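Local structure of glycosyl hydrolase family 88 (Pedobacter heparinus, 3WIW) at residues A[248-253]-A[309-314]; A[315-320]-A[328-333]; A[285-290]-A[302-307]. The protein hydrolyses unsaturated glucuronyl saccharides, with specificity for those derived from heparin, using an alpha6/alpha6-barrel of the glycosyl hydrolase 88 family. One frame throughout, in Å; residues are numbered along the deposited sequence.

In the fold
All three contacts use helix 306-322 of the alpha6/alpha6-barrel. Interaction 3 lies at its N-terminal end, interaction 1 on its first turns, interaction 2 on later turns. Centres of interactions 1 and 2 lie about 10 Å apart, with L252 CD2 3.8 Å from L316 CD2; those of interactions 1 and 3 about 12 Å, with A309 CB 3.7 Å from I289 CD1; those of interactions 2 and 3 about 17 Å, with F332 CE2 3.5 Å from K288 CE. Two contacts border the predicted substrate site: W250, part of it, has its side chain about 6 Å from a bound HEPES molecule, and D305 approaches R246 to about 3 Å between side chains. Interaction 2 lies away.

Interaction 1: residues A[248-253]-A[309-314]; sequences QAWGLY and AAVIAS
Helices 245-262 and 306-322 of the alpha6/alpha6-barrel run nearly parallel here, with segment axes 8.6 Å apart and inclined by 17°, and the backbones come closest where the CA atoms of A249 and I312 are 5.2 Å apart. That near-parallel course is consistent with neighbouring helices of one layer of the barrel, with helix 265-279 between them in sequence. The small side chain of A249 permits the approach: its CB touches both V311 CG1 and I312 CG1, at 3.6 Å from each. V311 makes the largest single contribution to the interface. With CG1 anti to the backbone N (chi1 173°), that methyl reaches A249 and the CB and CD2 of Y253 and also lies near W250 CE3, while CG2 points to W250 CZ3 at 3.6 Å. W250 starts away from the partner helix, and the far edge of its indole returns toward V311, the two side chains crossing at about a right angle, with CG2 oblique to the ring. V311 thus packs against a residue predicted to bind substrate, whose NE1 makes a weak hydrogen bond to D174, the predicted proton donor. On another flank, L252 CD2 packs at 4.1 Å on I312 CG2. Y253 reaches across with its CG anti to the backbone N (chi1 -166°), and helix 375-392 supplies the polar partner at its tip: two buried hydroxyls, Y253 OH and S314 OG, share one carboxylate oxygen, OE2 of E383. Nearer the root of the ring, V311 O lies at its edge and in its plane, 3.7 Å from Y253 CD2.

Interaction 2: residues A[315-320]-A[328-333]; sequences ALLDLS and KYFKFA
L316 of helix 306-322 packs against Y329, F332 and A333 of the antiparallel helix 327-340, whose segment axis passes 7.8 Å away at 156°. Its CB lies 4.0 Å from A333 CB and also rests near the carbonyl oxygen of Y329. Beyond CG, placed anti to the carbonyl carbon (chi1 -70°), the branches part: CD1 meets F332 CD1 at 3.6 Å, while CD2 touches Y329 CD1 at 3.9 Å. One leucine therefore wedges between two aromatic rings one helical turn apart. A CH-pi contact holds the Y329 ring from one face, where L319 CD2 stands 3.7 Å from the centroid and only 5° off the normal; K328 CG covers the opposite face. The phenol OH hydrogen-bonds to E272 OE2 of helix 265-279. On the other flank, L317 sets CG 3.6 Å from A333 CB and CD2 against F330 CD1. S320 turns its OG back to hydrogen-bond to L317 O (2.7 Å) within the same segment, while its CB packs on F330 N. Such close antiparallel packing of consecutive helices, joined by a short connection, is the helical hairpin from which alpha6/alpha6-barrels are built.

Interaction 3: residues A[285-290]-A[302-307]; sequences PADKIP and SPRDAS
R304 reaches back from the segment leading into helix 306-322 to grip the 285-290 loop, where a type I beta turn from P285 to K288, closed by K288 N donating to P285 O, overlaps an Asx turn that starts at D287. R304 NH2 donates to D287 OD1 at 2.7 Å, in a salt bridge with an N-H...O angle of 159°. The acceptor lies in the guanidinium plane and uses its syn lone pair, although carboxylate and guanidinium planes are turned 64° apart. D287 OD1 also accepts from I289 N (3.1 Å), which approaches from above the carboxylate plane, so one oxygen both closes the Asx turn and receives the arginine. With chi1 at 65°, D287 CG lies between its backbone N and carbonyl carbon, folding the carboxylate back over the turn. NH2 makes a second, weak bond to the carbonyl oxygen of I289, and a water accepts from both R304 NH1 and D287 N, bridging the guanidinium to the turn. P285 CB lies over one guanidinium face, offset toward its rim, 3.5 Å from NH2. Further along, D305 N donates to the carbonyl oxygen of P290 at 2.9 Å, and R304 CA adds a CA-H...O contact to that oxygen. D305 is also the N-cap of helix 306-322. Its OD1 accepts weakly from S307 N, more firmly from S307 OG and also from V361 N, while OD2 forms a salt bridge with R246, predicted to bind substrate; the cap probably helps position that arginine. Where the loop meets the first helical residue, I289 CG2 packs 4.0 Å from A306 CA.

Interaction 1: residues A[248-253]-A[309-314]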
loop_
_atom_site.group_PDB
_atom_site.type_symbol
_atom_site.label_atom_id
_atom_site.label_comp_id
_atom_site.label_asym_id
_atom_site.label_seq_id
_atom_site.Cartn_x
_atom_site.Cartn_y
_atom_site.Cartn_z
ATOM N N GLN A 248 1.086 8.391 7.048
ATOM C CA GLN A 248 -0.052 9.268 6.769
ATOM C C GLN A 248 -0.809 8.733 5.549
ATOM O O GLN A 248 -2.054 8.732 5.544
ATOM C CB GLN A 248 0.385 10.714 6.505
ATOM C CG GLN A 248 1.319 11.333 7.552
ATOM C CD GLN A 248 0.855 11.082 8.993
ATOM O OE1 GLN A 248 -0.171 11.604 9.447
ATOM N NE2 GLN A 248 1.632 10.293 9.726
ATOM N N ALA A 249 -0.059 8.277 4.541
ATOM C CA ALA A 249 -0.627 7.713 3.319
ATOM C C ALA A 249 -1.436 6.445 3.625
ATOM O O ALA A 249 -2.556 6.303 3.128
ATOM C CB ALA A 249 0.463 7.391 2.324
ATOM N N TRP A 250 -0.901 5.537 4.443
ATOM C CA TRP A 250 -1.655 4.317 4.786
ATOM C C TRP A 250 -2.968 4.685 5.474
ATOM O O TRP A 250 -3.982 4.029 5.260
ATOM C CB TRP A 250 -0.870 3.454 5.747
ATOM C CG TRP A 250 0.404 2.797 5.297
ATOM C CD1 TRP A 250 1.490 2.571 6.118
ATOM C CD2 TRP A 250 0.719 2.155 4.037
ATOM N NE1 TRP A 250 2.465 1.893 5.440
ATOM C CE2 TRP A 250 2.015 1.600 4.171
ATOM C CE3 TRP A 250 0.054 2.023 2.800
ATOM C CZ2 TRP A 250 2.650 0.873 3.141
ATOM C CZ3 TRP A 250 0.697 1.307 1.759
ATOM C CH2 TRP A 250 1.989 0.751 1.945
ATOM N N GLY A 251 -2.968 5.720 6.324
ATOM C CA GLY A 251 -4.191 6.186 6.965
ATOM C C GLY A 251 -5.206 6.689 5.954
ATOM O O GLY A 251 -6.373 6.276 5.984
ATOM N N LEU A 252 -4.773 7.578 5.062
ATOM C CA LEU A 252 -5.670 8.101 4.034
ATOM C C LEU A 252 -6.285 6.952 3.221
ATOM O O LEU A 252 -7.507 6.883 3.017
ATOM C CB LEU A 252 -4.909 9.041 3.104
ATOM C CG LEU A 252 -5.726 9.583 1.937
ATOM C CD1 LEU A 252 -6.934 10.412 2.408
ATOM C CD2 LEU A 252 -4.827 10.399 0.994
ATOM N N TYR A 253 -5.422 6.072 2.730
ATOM C CA TYR A 253 -5.868 4.953 1.924
ATOM C C TYR A 253 -6.792 4.039 2.742
ATOM O O TYR A 253 -7.827 3.596 2.241
ATOM C CB TYR A 253 -4.652 4.201 1.431
ATOM C CG TYR A 253 -4.866 3.203 0.323
ATOM C CD1 TYR A 253 -5.595 2.028 0.538
ATOM C CD2 TYR A 253 -4.298 3.402 -0.937
ATOM C CE1 TYR A 253 -5.737 1.069 -0.459
ATOM C CE2 TYR A 253 -4.443 2.457 -1.946
ATOM C CZ TYR A 253 -5.153 1.286 -1.694
ATOM O OH TYR A 253 -5.264 0.327 -2.674
ATOM N N ALA A 309 3.893 9.025 -1.930
ATOM C CA ALA A 309 3.196 9.757 -2.999
ATOM C C ALA A 309 2.277 8.822 -3.774
ATOM O O ALA A 309 1.150 9.205 -4.086
ATOM C CB ALA A 309 4.173 10.403 -3.946
ATOM N N ALA A 310 2.753 7.621 -4.122
ATOM C CA ALA A 310 1.954 6.708 -4.938
ATOM C C ALA A 310 0.702 6.251 -4.177
ATOM O O ALA A 310 -0.392 6.175 -4.763
ATOM C CB ALA A 310 2.791 5.524 -5.369
ATOM N N VAL A 311 0.850 5.928 -2.891
ATOM C CA VAL A 311 -0.271 5.514 -2.052
ATOM C C VAL A 311 -1.279 6.651 -1.945
ATOM O O VAL A 311 -2.486 6.434 -2.085
ATOM C CB VAL A 311 0.225 5.026 -0.678
ATOM C CG1 VAL A 311 -0.952 4.758 0.275
ATOM C CG2 VAL A 311 1.099 3.770 -0.825
ATOM N N ILE A 312 -0.784 7.871 -1.727
ATOM C CA ILE A 312 -1.663 9.029 -1.654
ATOM C C ILE A 312 -2.410 9.247 -2.966
ATOM O O ILE A 312 -3.621 9.493 -2.944
ATOM C CB ILE A 312 -0.885 10.306 -1.239
ATOM C CG1 ILE A 312 -0.491 10.198 0.236
ATOM C CG2 ILE A 312 -1.720 11.552 -1.483
ATOM C CD1 ILE A 312 0.644 11.145 0.631
ATOM N N ALA A 313 -1.706 9.175 -4.103
ATOM C CA ALA A 313 -2.360 9.363 -5.389
ATOM C C ALA A 313 -3.467 8.318 -5.597
ATOM O O ALA A 313 -4.593 8.671 -5.988
ATOM C CB ALA A 313 -1.349 9.316 -6.520
ATOM N N SER A 314 -3.170 7.040 -5.337
ATOM C CA SER A 314 -4.173 6.004 -5.530
ATOM C C SER A 314 -5.391 6.268 -4.647
ATOM O O SER A 314 -6.529 6.230 -5.122
ATOM C CB SER A 314 -3.595 4.630 -5.258
ATOM O OG SER A 314 -4.552 3.695 -5.703
#

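Interaction 2: residues A[315-320]-A[328-333]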
loop_
_atom_site.group_PDB
_atom_site.type_symbol
_atom_site.label_atom_id
_atom_site.label_comp_id
_atom_site.label_asym_id
_atom_site.label_seq_id
_atom_site.Cartn_x
_atom_site.Cartn_y
_atom_site.Cartn_z
ATOM N N ALA A 315 -5.153 6.601 -3.382
ATOM C CA ALA A 315 -6.252 6.858 -2.459
ATOM C C ALA A 315 -7.080 8.070 -2.892
ATOM O O ALA A 315 -8.314 8.015 -2.858
ATOM C CB ALA A 315 -5.734 7.050 -1.042
ATOM N N LEU A 316 -6.409 9.161 -3.262
ATOM C CA LEU A 316 -7.128 10.374 -3.653
ATOM C C LEU A 316 -7.987 10.166 -4.891
ATOM O O LEU A 316 -9.065 10.757 -5.014
ATOM C CB LEU A 316 -6.174 11.557 -3.838
ATOM C CG LEU A 316 -5.537 12.117 -2.565
ATOM C CD1 LEU A 316 -4.630 13.262 -2.961
ATOM C CD2 LEU A 316 -6.597 12.594 -1.576
ATOM N N LEU A 317 -7.535 9.303 -5.799
ATOM C CA LEU A 317 -8.352 8.991 -6.974
ATOM C C LEU A 317 -9.644 8.269 -6.570
ATOM O O LEU A 317 -10.719 8.635 -7.038
ATOM C CB LEU A 317 -7.554 8.166 -7.977
ATOM C CG LEU A 317 -6.460 8.969 -8.688
ATOM C CD1 LEU A 317 -5.454 8.031 -9.368
ATOM C CD2 LEU A 317 -7.071 9.967 -9.685
ATOM N N ASP A 318 -9.558 7.277 -5.684
ATOM C CA ASP A 318 -10.789 6.663 -5.194
ATOM C C ASP A 318 -11.618 7.660 -4.379
ATOM O O ASP A 318 -12.835 7.690 -4.501
ATOM C CB ASP A 318 -10.522 5.395 -4.392
ATOM C CG ASP A 318 -10.631 4.137 -5.241
ATOM O OD1 ASP A 318 -10.522 4.212 -6.495
ATOM O OD2 ASP A 318 -10.799 3.066 -4.644
ATOM N N LEU A 319 -10.973 8.493 -3.562
ATOM C CA LEU A 319 -11.723 9.452 -2.760
ATOM C C LEU A 319 -12.500 10.397 -3.668
ATOM O O LEU A 319 -13.656 10.748 -3.375
ATOM C CB LEU A 319 -10.778 10.233 -1.854
ATOM C CG LEU A 319 -11.437 11.143 -0.820
ATOM C CD1 LEU A 319 -12.321 10.361 0.140
ATOM C CD2 LEU A 319 -10.381 11.946 -0.052
ATOM N N SER A 320 -11.865 10.802 -4.778
ATOM C CA SER A 320 -12.497 11.733 -5.713
ATOM C C SER A 320 -13.829 11.200 -6.277
ATOM O O SER A 320 -14.724 11.989 -6.635
ATOM C CB SER A 320 -11.536 12.118 -6.845
ATOM O OG SER A 320 -11.476 11.141 -7.866
ATOM N N LYS A 328 -10.861 18.524 -6.412
ATOM C CA LYS A 328 -9.593 18.886 -5.755
ATOM C C LYS A 328 -8.733 17.659 -5.460
ATOM O O LYS A 328 -7.510 17.711 -5.555
ATOM C CB LYS A 328 -9.806 19.709 -4.477
ATOM C CG LYS A 328 -10.557 18.990 -3.370
ATOM C CD LYS A 328 -10.672 19.860 -2.122
ATOM C CE LYS A 328 -11.522 19.171 -1.057
ATOM N NZ LYS A 328 -12.877 18.779 -1.551
ATOM N N TYR A 329 -9.375 16.541 -5.122
ATOM C CA TYR A 329 -8.651 15.294 -4.882
ATOM C C TYR A 329 -8.108 14.709 -6.182
ATOM O O TYR A 329 -6.949 14.279 -6.246
ATOM C CB TYR A 329 -9.551 14.272 -4.183
ATOM C CG TYR A 329 -10.140 14.771 -2.893
ATOM C CD1 TYR A 329 -9.326 15.352 -1.914
ATOM C CD2 TYR A 329 -11.498 14.647 -2.637
ATOM C CE1 TYR A 329 -9.866 15.809 -0.710
ATOM C CE2 TYR A 329 -12.050 15.098 -1.442
ATOM C CZ TYR A 329 -11.225 15.673 -0.476
ATOM O OH TYR A 329 -11.763 16.117 0.712
ATOM N N PHE A 330 -8.943 14.695 -7.213
ATOM C CA PHE A 330 -8.507 14.194 -8.508
ATOM C C PHE A 330 -7.311 15.004 -9.023
ATOM O O PHE A 330 -6.316 14.438 -9.504
ATOM C CB PHE A 330 -9.640 14.283 -9.526
ATOM C CG PHE A 330 -9.234 13.823 -10.880
ATOM C CD1 PHE A 330 -9.271 12.476 -11.206
ATOM C CD2 PHE A 330 -8.764 14.731 -11.817
ATOM C CE1 PHE A 330 -8.876 12.044 -12.457
ATOM C CE2 PHE A 330 -8.363 14.297 -13.077
ATOM C CZ PHE A 330 -8.429 12.959 -13.388
ATOM N N LYS A 331 -7.402 16.330 -8.944
ATOM C CA LYS A 331 -6.343 17.202 -9.468
ATOM C C LYS A 331 -5.035 16.982 -8.714
ATOM O O LYS A 331 -3.963 16.925 -9.317
ATOM C CB LYS A 331 -6.771 18.678 -9.387
ATOM C CG LYS A 331 -5.722 19.683 -9.820
ATOM C CD LYS A 331 -5.331 19.506 -11.275
ATOM C CE LYS A 331 -4.565 20.734 -11.797
ATOM N NZ LYS A 331 -3.397 21.141 -10.951
ATOM N N PHE A 332 -5.123 16.823 -7.400
ATOM C CA PHE A 332 -3.923 16.634 -6.589
ATOM C C PHE A 332 -3.267 15.306 -6.966
ATOM O O PHE A 332 -2.051 15.239 -7.153
ATOM C CB PHE A 332 -4.290 16.722 -5.111
ATOM C CG PHE A 332 -3.120 16.939 -4.192
ATOM C CD1 PHE A 332 -2.319 15.868 -3.794
ATOM C CD2 PHE A 332 -2.839 18.207 -3.694
ATOM C CE1 PHE A 332 -1.223 16.068 -2.928
ATOM C CE2 PHE A 332 -1.776 18.405 -2.818
ATOM C CZ PHE A 332 -0.953 17.340 -2.439
ATOM N N ALA A 333 -4.074 14.252 -7.111
ATOM C CA ALA A 333 -3.553 12.948 -7.528
ATOM C C ALA A 333 -2.929 13.020 -8.919
ATOM O O ALA A 333 -1.868 12.458 -9.156
ATOM C CB ALA A 333 -4.648 11.890 -7.508
#

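Interaction 3: residues A[285-290]-A[302-307]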
loop_
_atom_site.group_PDB
_atom_site.type_symbol
_atom_site.label_atom_id
_atom_site.label_comp_id
_atom_site.label_asym_id
_atom_site.label_seq_id
_atom_site.Cartn_x
_atom_site.Cartn_y
_atom_site.Cartn_z
ATOM N N PRO A 285 5.761 19.373 -0.439
ATOM C CA PRO A 285 6.572 20.101 -1.429
ATOM C C PRO A 285 5.776 20.537 -2.651
ATOM O O PRO A 285 4.702 19.981 -2.927
ATOM C CB PRO A 285 7.636 19.064 -1.839
ATOM C CG PRO A 285 7.703 18.109 -0.660
ATOM C CD PRO A 285 6.259 18.003 -0.224
ATOM N N ALA A 286 6.322 21.498 -3.391
ATOM C CA ALA A 286 5.665 21.982 -4.597
ATOM C C ALA A 286 5.307 20.874 -5.594
ATOM O O ALA A 286 4.270 20.954 -6.254
ATOM C CB ALA A 286 6.507 23.033 -5.277
ATOM N N ASP A 287 6.164 19.863 -5.726
ATOM C CA ASP A 287 5.922 18.807 -6.713
ATOM C C ASP A 287 5.071 17.664 -6.148
ATOM O O ASP A 287 4.836 16.682 -6.841
ATOM C CB ASP A 287 7.230 18.263 -7.302
ATOM C CG ASP A 287 8.110 17.562 -6.285
ATOM O OD1 ASP A 287 7.653 17.250 -5.169
ATOM O OD2 ASP A 287 9.273 17.289 -6.637
ATOM N N LYS A 288 4.639 17.787 -4.891
ATOM C CA LYS A 288 3.685 16.876 -4.246
ATOM C C LYS A 288 4.218 15.480 -3.943
ATOM O O LYS A 288 3.435 14.585 -3.649
ATOM C CB LYS A 288 2.361 16.829 -5.022
ATOM C CG LYS A 288 1.716 18.208 -5.074
ATOM C CD LYS A 288 0.441 18.241 -5.877
ATOM C CE LYS A 288 -0.202 19.596 -5.765
ATOM N NZ LYS A 288 0.702 20.610 -6.374
ATOM N N ILE A 289 5.542 15.301 -3.949
ATOM C CA ILE A 289 6.124 14.058 -3.470
ATOM C C ILE A 289 6.584 14.292 -2.031
ATOM O O ILE A 289 7.481 15.100 -1.802
ATOM C CB ILE A 289 7.303 13.588 -4.327
ATOM C CG1 ILE A 289 6.964 13.650 -5.816
ATOM C CG2 ILE A 289 7.738 12.185 -3.866
ATOM C CD1 ILE A 289 5.683 12.879 -6.201
ATOM N N PRO A 290 5.918 13.664 -1.059
ATOM C CA PRO A 290 6.217 14.063 0.330
ATOM C C PRO A 290 7.660 13.851 0.771
ATOM O O PRO A 290 8.352 12.955 0.290
ATOM C CB PRO A 290 5.300 13.146 1.169
ATOM C CG PRO A 290 4.168 12.807 0.230
ATOM C CD PRO A 290 4.820 12.679 -1.126
ATOM N N SER A 302 15.618 17.245 2.511
ATOM C CA SER A 302 15.172 15.975 3.074
ATOM C C SER A 302 14.833 14.978 1.951
ATOM O O SER A 302 14.185 15.351 0.963
ATOM C CB SER A 302 13.947 16.248 3.928
ATOM O OG SER A 302 13.372 15.040 4.344
ATOM N N PRO A 303 15.249 13.700 2.095
ATOM C CA PRO A 303 14.840 12.692 1.100
ATOM C C PRO A 303 13.324 12.612 0.939
ATOM O O PRO A 303 12.569 12.639 1.930
ATOM C CB PRO A 303 15.373 11.386 1.689
ATOM C CG PRO A 303 16.540 11.822 2.513
ATOM C CD PRO A 303 16.148 13.142 3.111
ATOM N N ARG A 304 12.878 12.518 -0.314
ATOM C CA ARG A 304 11.455 12.301 -0.632
ATOM C C ARG A 304 11.099 10.824 -0.563
ATOM O O ARG A 304 11.977 9.955 -0.634
ATOM C CB ARG A 304 11.154 12.787 -2.054
ATOM C CG ARG A 304 11.615 14.210 -2.300
ATOM C CD ARG A 304 11.014 15.201 -1.283
ATOM N NE ARG A 304 11.244 16.559 -1.757
ATOM C CZ ARG A 304 10.533 17.153 -2.723
ATOM N NH1 ARG A 304 10.884 18.364 -3.179
ATOM N NH2 ARG A 304 9.497 16.528 -3.270
ATOM N N ASP A 305 9.815 10.533 -0.450
ATOM C CA ASP A 305 9.396 9.138 -0.434
ATOM C C ASP A 305 8.321 8.926 -1.492
ATOM O O ASP A 305 7.102 9.169 -1.253
ATOM C CB ASP A 305 8.885 8.751 0.962
ATOM C CG ASP A 305 8.467 7.295 1.047
ATOM O OD1 ASP A 305 8.906 6.490 0.172
ATOM O OD2 ASP A 305 7.709 6.938 1.984
ATOM N N ALA A 306 8.762 8.446 -2.653
ATOM C CA ALA A 306 7.846 8.203 -3.759
ATOM C C ALA A 306 6.738 7.218 -3.371
ATOM O O ALA A 306 5.615 7.356 -3.848
ATOM C CB ALA A 306 8.583 7.700 -4.986
ATOM N N SER A 307 7.024 6.221 -2.522
ATOM C CA SER A 307 6.011 5.226 -2.166
ATOM C C SER A 307 4.829 5.907 -1.481
ATOM O O SER A 307 3.669 5.598 -1.777
ATOM C CB SER A 307 6.616 4.117 -1.299
ATOM O OG SER A 307 6.934 4.555 0.008
HETATM O O HOH W 1 9.279 20.320 -4.962
#